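PDB 4PBQ: putative TRAP PERIPLASMIC SOLUTE BINDING PROTEIN from Haemophilus influenzae, which binds L-gulonate and probably delivers such sugar acids in the periplasm to a TRAP-type membrane transporter. Local coordinates for residues 119-122 with 123-126; 175-178 with 179-183; 246-249 with 250-253. One frame throughout, in Å; residues are numbered along the deposited sequence.

Contact 1 (119-122 with 123-126); sequences LESP and IANK
Leu119 closes one helix and meets the start of the next through its carbonyl, whose oxygen O lies 3.5 Å from Ala124 CB. That methyl also lies close to the carbonyl oxygen of Ser121, and alanine suits the spot because a single carbon can sit near both without a branch to run into them. After Glu120, where the chain leaves helical geometry, Ser121 takes the N-cap position of the new helix. Its side chain works backward, however: OG is hydrogen-bonded to the carbonyl oxygen of Val118, in the helix just ended, so the small hydroxyl ties the two helices together at their junction. The torsion (chi1 76°) tucks OG between the backbone N and the carbonyl carbon, and this brings it against the branch methyl of Ile123, OG to CG2 3.2 Å. The Ser121 carbonyl meanwhile opens the helical bonding, its O accepting Asn125 N at 3.2 Å with the donor in the carbonyl plane. Pro122 follows in the first turn, a place where proline fits well, since its missing N-H has no helical acceptor to serve and its ring already holds phi near the helical value. Its O is gripped twice: Lys126 N donates at 2.8 Å, nearly in line with the C=O bond, and a water adds a second bond at 2.9 Å. In one of the two conformers modelled for Asn125, ND2 may also donate to this water, though the link is doubtful. The joint lies between helices 112-119 and 122-129. Leu119 and Ala124 rest on Trp103, the Ala124 carbonyl bonds Tyr141 OH on strand 136-151, and Ser121 and Ile123 touch helix 316-326 near the C-terminus.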
loop_
_atom_site.group_PDB
_atom_site.type_symbol
_atom_site.label_atom_id
_atom_site.label_comp_id
_atom_site.label_asym_id
_atom_site.label_seq_id
_atom_site.Cartn_x
_atom_site.Cartn_y
_atom_site.Cartn_z
ATOM N N LEU A 119 -8.906 -4.734 -8.661
ATOM C CA LEU A 119 -9.351 -3.785 -7.621
ATOM C C LEU A 119 -10.535 -2.941 -8.086
ATOM O O LEU A 119 -11.191 -2.247 -7.285
ATOM C CB LEU A 119 -8.201 -2.876 -7.197
ATOM C CG LEU A 119 -7.120 -3.634 -6.424
ATOM C CD1 LEU A 119 -5.864 -2.826 -6.263
ATOM C CD2 LEU A 119 -7.613 -4.102 -5.060
ATOM N N GLU A 120 -10.802 -3.000 -9.381
ATOM C CA GLU A 120 -11.994 -2.369 -9.940
ATOM C C GLU A 120 -13.164 -3.360 -10.112
ATOM O O GLU A 120 -14.215 -2.999 -10.649
ATOM C CB GLU A 120 -11.623 -1.610 -11.237
ATOM C CG GLU A 120 -10.795 -0.365 -10.896
ATOM C CD GLU A 120 -10.227 0.410 -12.075
ATOM O OE1 GLU A 120 -10.319 -0.061 -13.224
ATOM O OE2 GLU A 120 -9.656 1.499 -11.821
ATOM N N SER A 121 -13.011 -4.589 -9.616
ATOM C CA SER A 121 -14.026 -5.624 -9.847
ATOM C C SER A 121 -15.036 -5.689 -8.704
ATOM O O SER A 121 -14.841 -5.090 -7.662
ATOM C CB SER A 121 -13.361 -6.993 -10.021
ATOM O OG SER A 121 -12.944 -7.521 -8.780
ATOM N N PRO A 122 -16.140 -6.417 -8.901
ATOM C CA PRO A 122 -17.159 -6.483 -7.853
ATOM C C PRO A 122 -16.660 -7.040 -6.530
ATOM O O PRO A 122 -17.054 -6.528 -5.474
ATOM C CB PRO A 122 -18.220 -7.418 -8.466
ATOM C CG PRO A 122 -18.116 -7.182 -9.923
ATOM C CD PRO A 122 -16.640 -6.943 -10.184
ATOM N N ILE A 123 -15.801 -8.052 -6.560
ATOM C CA ILE A 123 -15.327 -8.650 -5.315
ATOM C C ILE A 123 -14.539 -7.614 -4.478
ATOM O O ILE A 123 -14.686 -7.558 -3.265
ATOM C CB ILE A 123 -14.507 -9.958 -5.547
ATOM C CG1 ILE A 123 -14.041 -10.550 -4.216
ATOM C CG2 ILE A 123 -13.299 -9.701 -6.434
ATOM C CD1 ILE A 123 -15.167 -10.862 -3.236
ATOM N N ALA A 124 -13.742 -6.772 -5.128
ATOM C CA ALA A 124 -13.007 -5.714 -4.419
ATOM C C ALA A 124 -13.975 -4.683 -3.826
ATOM O O ALA A 124 -13.770 -4.167 -2.739
ATOM C CB ALA A 124 -12.031 -5.047 -5.378
ATOM N N ASN A 125 -15.036 -4.378 -4.566
ATOM C CA ASN A 125 -16.064 -3.457 -4.069
ATOM C C ASN A 125 -16.740 -4.036 -2.829
ATOM O O ASN A 125 -16.938 -3.361 -1.819
ATOM C CB ASN A 125 -17.102 -3.172 -5.155
ATOM C CG ASN A 125 -18.188 -2.218 -4.692
ATOM O OD1 ASN A 125 -18.068 -1.002 -4.835
ATOM N ND2 ASN A 125 -19.253 -2.768 -4.134
ATOM N N LYS A 126 -17.079 -5.314 -2.911
ATOM C CA LYS A 126 -17.799 -5.975 -1.832
ATOM C C LYS A 126 -16.959 -6.055 -0.560
ATOM O O LYS A 126 -17.461 -5.818 0.532
ATOM C CB LYS A 126 -18.258 -7.366 -2.280
ATOM C CG LYS A 126 -18.962 -8.164 -1.202
ATOM C CD LYS A 126 -19.474 -9.493 -1.760
ATOM C CE LYS A 126 -19.918 -10.437 -0.645
ATOM N NZ LYS A 126 -18.745 -11.005 0.084
HETATM O O HOH W 1 -19.857 -5.629 -5.455
#

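Contact 2 (175-178 with 179-183)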
loop_
_atom_site.group_PDB
_atom_site.type_symbol
_atom_site.label_atom_id
_atom_site.label_comp_id
_atom_site.label_asym_id
_atom_site.label_seq_id
_atom_site.Cartn_x
_atom_site.Cartn_y
_atom_site.Cartn_z
ATOM N N VAL A 175 5.518 -10.464 8.263
ATOM C CA VAL A 175 6.371 -11.254 9.130
ATOM C C VAL A 175 6.388 -12.690 8.601
ATOM O O VAL A 175 7.451 -13.297 8.461
ATOM C CB VAL A 175 5.922 -11.223 10.611
ATOM C CG1 VAL A 175 6.871 -12.046 11.457
ATOM C CG2 VAL A 175 5.865 -9.788 11.149
ATOM N N ASP A 176 5.214 -13.265 8.362
ATOM C CA ASP A 176 5.129 -14.641 7.848
ATOM C C ASP A 176 5.773 -14.814 6.466
ATOM O O ASP A 176 6.465 -15.810 6.204
ATOM C CB ASP A 176 3.674 -15.099 7.831
ATOM C CG ASP A 176 3.073 -15.212 9.220
ATOM O OD1 ASP A 176 3.822 -15.302 10.234
ATOM O OD2 ASP A 176 1.833 -15.241 9.285
ATOM N N TRP A 177 5.549 -13.842 5.584
ATOM C CA TRP A 177 6.179 -13.846 4.270
ATOM C C TRP A 177 7.703 -13.922 4.420
ATOM O O TRP A 177 8.376 -14.748 3.792
ATOM C CB TRP A 177 5.760 -12.600 3.459
ATOM C CG TRP A 177 6.669 -12.371 2.293
ATOM C CD1 TRP A 177 6.606 -12.982 1.076
ATOM C CD2 TRP A 177 7.807 -11.500 2.248
ATOM N NE1 TRP A 177 7.637 -12.566 0.278
ATOM C CE2 TRP A 177 8.390 -11.648 0.973
ATOM C CE3 TRP A 177 8.401 -10.627 3.170
ATOM C CZ2 TRP A 177 9.539 -10.957 0.590
ATOM C CZ3 TRP A 177 9.544 -9.925 2.784
ATOM C CH2 TRP A 177 10.089 -10.088 1.502
ATOM N N ALA A 178 8.254 -13.081 5.289
ATOM C CA ALA A 178 9.692 -13.030 5.453
ATOM C C ALA A 178 10.216 -14.360 5.977
ATOM O O ALA A 178 11.207 -14.862 5.485
ATOM C CB ALA A 178 10.102 -11.899 6.362
ATOM N N LYS A 179 9.519 -14.943 6.933
ATOM C CA LYS A 179 9.958 -16.238 7.464
ATOM C C LYS A 179 9.883 -17.345 6.413
ATOM O O LYS A 179 10.694 -18.281 6.406
ATOM C CB LYS A 179 9.149 -16.599 8.716
ATOM C CG LYS A 179 9.404 -15.602 9.882
ATOM C CD LYS A 179 8.577 -15.897 11.102
ATOM C CE LYS A 179 9.144 -17.113 11.821
ATOM N NZ LYS A 179 8.736 -17.128 13.232
ATOM N N ALA A 180 8.908 -17.267 5.518
ATOM C CA ALA A 180 8.811 -18.248 4.434
ATOM C C ALA A 180 9.985 -18.137 3.453
ATOM O O ALA A 180 10.318 -19.107 2.756
ATOM C CB ALA A 180 7.471 -18.099 3.685
HETATM N N MSE A 181 10.587 -16.947 3.395
HETATM C CA MSE A 181 11.778 -16.682 2.579
HETATM C C MSE A 181 13.089 -17.020 3.308
HETATM O O MSE A 181 14.162 -16.873 2.741
HETATM C CB MSE A 181 11.833 -15.219 2.133
HETATM C CG MSE A 181 10.637 -14.720 1.290
HETATM SE SE MSE A 181 10.338 -15.762 -0.338
HETATM C CE MSE A 181 8.613 -16.552 0.088
ATOM N N ASN A 182 12.981 -17.505 4.544
ATOM C CA ASN A 182 14.114 -17.746 5.444
ATOM C C ASN A 182 14.829 -16.442 5.814
ATOM O O ASN A 182 16.027 -16.441 6.116
ATOM C CB ASN A 182 15.097 -18.776 4.847
ATOM C CG ASN A 182 15.877 -19.508 5.912
ATOM O OD1 ASN A 182 15.491 -19.510 7.080
ATOM N ND2 ASN A 182 16.978 -20.147 5.516
ATOM N N ILE A 183 14.082 -15.334 5.740
ATOM C CA ILE A 183 14.535 -14.024 6.201
ATOM C C ILE A 183 14.170 -13.845 7.670
ATOM O O ILE A 183 13.145 -14.356 8.105
ATOM C CB ILE A 183 13.867 -12.911 5.368
ATOM C CG1 ILE A 183 14.327 -12.961 3.905
ATOM C CG2 ILE A 183 14.155 -11.530 5.975
ATOM C CD1 ILE A 183 13.490 -12.081 2.968
#
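This is a helix C-cap, a Schellman motif with a Met-aromatic contact beside it, at the end of helix 172-180 in the beta-alpha-beta unit formed with strands 165-168 and 184-187. Asn182 breaks the helix with positive phi (64°), a conformation asparagine tolerates better than most residues. The chain then turns back, and Ile183 N donates to Ala178 O at 2.9 Å, while Asn182 N reaches Lys179 O at 3.0 Å. Ala178 O also receives a weak bond from Met181 N. The reversal sets Ile183 CB 4.0 Å from Ala178 CB, a hydrophobic pairing across the cap for which a small methyl is well suited. Met181, present as selenomethionine, lies across the Trp177 indole: CG sits over one face, 4.1 Å from the centroid of the five-membered ring, a CH-pi contact, and SE approaches that ring obliquely. Bends at chi2 (-57°) and chi3 fold the chain so that CE comes within 4.1 Å of Trp177 NE1. Ile183 CD1 approaches Trp177 CH2 obliquely, at 4.2 Å. Trp177 stacks with His229 and touches Leu166 of strand 165-168, Met181 packs on helix 292-312, and Ala178 rests on Pro185 of strand 184-187.

Contact 3 (246-249 with 250-253)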
loop_
_atom_site.group_PDB
_atom_site.type_symbol
_atom_site.label_atom_id
_atom_site.label_comp_id
_atom_site.label_asym_id
_atom_site.label_seq_id
_atom_site.Cartn_x
_atom_site.Cartn_y
_atom_site.Cartn_z
ATOM N N ILE A 246 -22.885 13.761 5.747
ATOM C CA ILE A 246 -22.874 14.304 4.395
ATOM C C ILE A 246 -24.084 13.774 3.655
ATOM O O ILE A 246 -24.238 12.569 3.478
ATOM C CB ILE A 246 -21.589 13.908 3.668
ATOM C CG1 ILE A 246 -20.367 14.470 4.397
ATOM C CG2 ILE A 246 -21.604 14.399 2.229
ATOM C CD1 ILE A 246 -19.059 14.064 3.775
ATOM N N PRO A 247 -24.941 14.676 3.165
ATOM C CA PRO A 247 -26.125 14.171 2.467
ATOM C C PRO A 247 -25.742 13.508 1.156
ATOM O O PRO A 247 -24.688 13.809 0.581
ATOM C CB PRO A 247 -26.962 15.429 2.200
ATOM C CG PRO A 247 -25.972 16.562 2.269
ATOM C CD PRO A 247 -24.939 16.139 3.288
ATOM N N LYS A 248 -26.613 12.637 0.667
ATOM C CA LYS A 248 -26.338 11.914 -0.562
ATOM C C LYS A 248 -25.974 12.831 -1.738
ATOM O O LYS A 248 -25.092 12.509 -2.532
ATOM C CB LYS A 248 -27.531 11.066 -0.943
ATOM C CG LYS A 248 -27.325 10.236 -2.185
ATOM C CD LYS A 248 -26.903 8.834 -1.809
ATOM C CE LYS A 248 -26.802 7.928 -3.014
ATOM N NZ LYS A 248 -26.044 6.698 -2.647
ATOM N N GLU A 249 -26.644 13.965 -1.861
ATOM C CA GLU A 249 -26.333 14.882 -2.967
ATOM C C GLU A 249 -24.860 15.261 -2.964
ATOM O O GLU A 249 -24.228 15.378 -4.027
ATOM C CB GLU A 249 -27.129 16.179 -2.847
ATOM C CG GLU A 249 -28.568 16.107 -3.173
ATOM C CD GLU A 249 -29.163 17.496 -3.331
ATOM O OE1 GLU A 249 -28.656 18.465 -2.687
ATOM O OE2 GLU A 249 -30.124 17.601 -4.124
ATOM N N ASP A 250 -24.317 15.485 -1.764
ATOM C CA ASP A 250 -22.915 15.884 -1.627
ATOM C C ASP A 250 -21.987 14.658 -1.748
ATOM O O ASP A 250 -20.880 14.765 -2.272
ATOM C CB ASP A 250 -22.673 16.596 -0.289
ATOM C CG ASP A 250 -23.249 17.997 -0.239
ATOM O OD1 ASP A 250 -23.627 18.546 -1.296
ATOM O OD2 ASP A 250 -23.300 18.565 0.880
ATOM N N GLN A 251 -22.447 13.501 -1.258
ATOM C CA GLN A 251 -21.679 12.267 -1.365
ATOM C C GLN A 251 -21.403 11.908 -2.820
ATOM O O GLN A 251 -20.339 11.386 -3.136
ATOM C CB GLN A 251 -22.400 11.108 -0.685
ATOM C CG GLN A 251 -22.370 11.136 0.832
ATOM C CD GLN A 251 -23.031 9.912 1.429
ATOM O OE1 GLN A 251 -23.643 9.112 0.712
ATOM N NE2 GLN A 251 -22.949 9.775 2.751
ATOM N N ILE A 252 -22.363 12.175 -3.700
ATOM C CA ILE A 252 -22.184 11.940 -5.130
ATOM C C ILE A 252 -21.005 12.758 -5.676
ATOM O O ILE A 252 -20.237 12.273 -6.520
ATOM C CB ILE A 252 -23.477 12.276 -5.882
ATOM C CG1 ILE A 252 -24.494 11.161 -5.652
ATOM C CG2 ILE A 252 -23.233 12.478 -7.403
ATOM C CD1 ILE A 252 -25.938 11.589 -5.944
ATOM N N ILE A 253 -20.843 13.981 -5.166
ATOM C CA ILE A 253 -19.709 14.811 -5.570
ATOM C C ILE A 253 -18.389 14.234 -5.032
ATOM O O ILE A 253 -17.395 14.210 -5.745
ATOM C CB ILE A 253 -19.898 16.262 -5.125
ATOM C CG1 ILE A 253 -21.124 16.839 -5.857
ATOM C CG2 ILE A 253 -18.668 17.080 -5.461
ATOM C CD1 ILE A 253 -21.525 18.217 -5.401
HETATM O O HOH W 2 -23.580 7.554 -1.587
#
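The start of the long helix 248-281 is formed here, with Pro247 at the N-cap position and Ile246 just before it folded back over the first turn. Pro247 O receives Gln251 N at 2.9 Å, in the carbonyl plane, and a weak bond from Asp250 N; Lys248 O takes Ile252 N at 3.0 Å. Proline suits the cap because no helical bond is asked of its nitrogen. The CG2 methyl of Ile246 presses on the aliphatic part of two side chains, 3.5 Å from Asp250 CB and 3.6 Å from Gln251 CG. With CG on the side of its own backbone N (chi1 -73°), the Asp250 carboxylate swings beside the proline ring, OD2 to Pro247 CG 3.6 Å. OD2 is claimed by Lys58, in a salt bridge, and by the hydroxyl of Tyr59. Gln251, extended beyond CG, divides its amide: NE2 donates to Trp243 O, whereas OE1 accepts from a water at 2.8 Å that in turn accepts from Lys248 NZ. An acidic side chain in the first turn is suited to the positive end of the helix dipole, and that field together with Lys58 would probably favour the ionised form of Asp250.

All three contacts are turns at helix ends, contacts 1 and 3 at starts and contact 2 at a finish, and they follow one another along the chain without touching. Contacts 2 and 3 lie on opposite sides of the chain's centre, with centres about 45 Å apart. Contact 1 is nearer to contact 3, about 11 Å between nearest atoms, and Glu120 bonds Gln262 on the same long helix that contact 3 begins. None includes a pocket residue. L-gulonate lies about 11 Å from the Leu119 side chain and about 10 Å from that of Val175; Phe174, which does line the pocket, immediately precedes contact 2 on its helix.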